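Local coordinates for threonine--tRNA ligase catalytic subunit (Aeropyrum pernix, PDB 3A32), which probably catalyses the ATP-dependent attachment of threonine to tRNA(Thr), and is unlikely to deacylate mischarged seryl-tRNA(Thr) because it lacks the editing domain, at residues Lys186-Glu190 / Arg191-Leu195. Sequence-based numbering, arbitrary orientation.
Sequences KLVLE and RLFKL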
loop_
_atom_site.group_PDB
_atom_site.type_symbol
_atom_site.label_atom_id
_atom_site.label_comp_id
_atom_site.label_asym_id
_atom_site.label_seq_id
_atom_site.Cartn_x
_atom_site.Cartn_y
_atom_site.Cartn_z
ATOM N N LYS A 186 16.772 3.037 -14.087
ATOM C CA LYS A 186 16.541 2.806 -15.503
ATOM C C LYS A 186 15.406 1.793 -15.807
ATOM O O LYS A 186 14.545 2.040 -16.679
ATOM C CB LYS A 186 17.859 2.373 -16.128
ATOM C CG LYS A 186 17.788 1.994 -17.598
ATOM C CD LYS A 186 19.162 2.027 -18.138
ATOM C CE LYS A 186 19.205 1.978 -19.671
ATOM N NZ LYS A 186 18.500 0.773 -20.262
ATOM N N LEU A 187 15.430 0.643 -15.115
ATOM C CA LEU A 187 14.349 -0.362 -15.182
ATOM C C LEU A 187 12.947 0.210 -14.849
ATOM O O LEU A 187 11.979 -0.089 -15.571
ATOM C CB LEU A 187 14.654 -1.552 -14.247
ATOM C CG LEU A 187 15.814 -2.516 -14.561
ATOM C CD1 LEU A 187 16.143 -3.393 -13.341
ATOM C CD2 LEU A 187 15.500 -3.370 -15.776
ATOM N N VAL A 188 12.823 0.956 -13.742
ATOM C CA VAL A 188 11.591 1.651 -13.409
ATOM C C VAL A 188 11.138 2.728 -14.468
ATOM O O VAL A 188 9.987 2.695 -14.957
ATOM C CB VAL A 188 11.652 2.241 -11.992
ATOM C CG1 VAL A 188 10.517 3.173 -11.743
ATOM C CG2 VAL A 188 11.597 1.129 -10.947
ATOM N N LEU A 189 12.035 3.637 -14.866
ATOM C CA LEU A 189 11.692 4.556 -15.946
ATOM C C LEU A 189 11.198 3.881 -17.213
ATOM O O LEU A 189 10.162 4.271 -17.758
ATOM C CB LEU A 189 12.852 5.455 -16.322
ATOM C CG LEU A 189 13.272 6.508 -15.302
ATOM C CD1 LEU A 189 14.014 7.481 -16.120
ATOM C CD2 LEU A 189 12.123 7.174 -14.613
ATOM N N GLU A 190 11.939 2.877 -17.675
ATOM C CA GLU A 190 11.679 2.253 -18.969
ATOM C C GLU A 190 10.477 1.336 -18.943
ATOM O O GLU A 190 9.686 1.303 -19.877
ATOM C CB GLU A 190 12.941 1.524 -19.505
ATOM C CG GLU A 190 14.036 2.508 -19.904
ATOM C CD GLU A 190 15.265 1.866 -20.553
ATOM O OE1 GLU A 190 15.561 0.696 -20.244
ATOM O OE2 GLU A 190 15.948 2.543 -21.382
ATOM N N ARG A 191 10.330 0.592 -17.860
ATOM C CA ARG A 191 9.338 -0.482 -17.828
ATOM C C ARG A 191 8.027 -0.102 -17.229
ATOM O O ARG A 191 6.980 -0.615 -17.684
ATOM C CB ARG A 191 9.915 -1.740 -17.174
ATOM C CG ARG A 191 11.025 -2.273 -18.082
ATOM C CD ARG A 191 11.629 -3.536 -17.642
ATOM N NE ARG A 191 12.767 -3.791 -18.523
ATOM C CZ ARG A 191 13.502 -4.907 -18.490
ATOM N NH1 ARG A 191 13.223 -5.875 -17.602
ATOM N NH2 ARG A 191 14.516 -5.038 -19.341
ATOM N N LEU A 192 8.066 0.787 -16.231
ATOM C CA LEU A 192 6.840 1.248 -15.585
ATOM C C LEU A 192 6.326 2.463 -16.304
ATOM O O LEU A 192 5.119 2.573 -16.601
ATOM C CB LEU A 192 7.038 1.530 -14.088
ATOM C CG LEU A 192 5.825 2.019 -13.311
ATOM C CD1 LEU A 192 4.668 1.010 -13.359
ATOM C CD2 LEU A 192 6.231 2.303 -11.878
ATOM N N PHE A 193 7.238 3.369 -16.621
ATOM C CA PHE A 193 6.835 4.632 -17.225
ATOM C C PHE A 193 7.021 4.712 -18.749
ATOM O O PHE A 193 6.550 5.667 -19.373
ATOM C CB PHE A 193 7.433 5.825 -16.450
ATOM C CG PHE A 193 6.856 5.969 -15.041
ATOM C CD1 PHE A 193 5.533 6.394 -14.854
ATOM C CD2 PHE A 193 7.593 5.619 -13.921
ATOM C CE1 PHE A 193 4.938 6.529 -13.550
ATOM C CE2 PHE A 193 7.015 5.741 -12.634
ATOM C CZ PHE A 193 5.665 6.212 -12.455
ATOM N N LYS A 194 7.680 3.727 -19.361
ATOM C CA LYS A 194 7.981 3.802 -20.819
ATOM C C LYS A 194 8.770 5.036 -21.245
ATOM O O LYS A 194 8.505 5.629 -22.315
ATOM C CB LYS A 194 6.678 3.737 -21.624
ATOM C CG LYS A 194 5.796 2.544 -21.240
ATOM C CD LYS A 194 6.545 1.220 -21.559
ATOM C CE LYS A 194 6.804 1.134 -23.078
ATOM N NZ LYS A 194 7.272 -0.220 -23.457
ATOM N N LEU A 195 9.731 5.444 -20.414
ATOM C CA LEU A 195 10.589 6.578 -20.722
ATOM C C LEU A 195 11.970 6.047 -21.069
ATOM O O LEU A 195 12.632 5.463 -20.228
ATOM C CB LEU A 195 10.700 7.511 -19.520
ATOM C CG LEU A 195 9.455 8.295 -19.056
ATOM C CD1 LEU A 195 9.704 8.947 -17.713
ATOM C CD2 LEU A 195 9.019 9.311 -20.073
#
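Leu195 N donates a nearly straight bond (2.9 Å, 171° at the hydrogen) to Leu189 O, reaching back six residues to close the C-terminus of helix 174-191 in the class II synthetase core. The donor stands above the carbonyl plane; the chain turns at Lys194, whose phi is positive (57°). One residue earlier, Val188 O takes two amides, Leu192 N at 3.0 Å and Phe193 N at 3.3 Å, as i+4 and i+5 bonds, consistent with the last turn widening. Glu190 extends its carboxylate to Lys186, where NZ meets OE1 at 2.9 Å in a salt bridge, on its syn side but 35° out of the carboxylate plane, while OE2 accepts from Val197 N beyond the turn. With an alanine here, Lys186 would probably lose its charge partner and the Val197 amide this acceptor. Apolar packing closes the turn: Leu189 CD2 lies 4.3 Å from Leu195 CD1, and both side chains touch Phe320 of helix 317-327. Arg191 runs extended beside Leu187, and its NH1 bonds to Ser455 in helix 435-457, joining the core to the C-terminal part of the chain. Leu187 CD2 sits over the centre of one guanidinium face, 3.7 Å from Arg191 CZ.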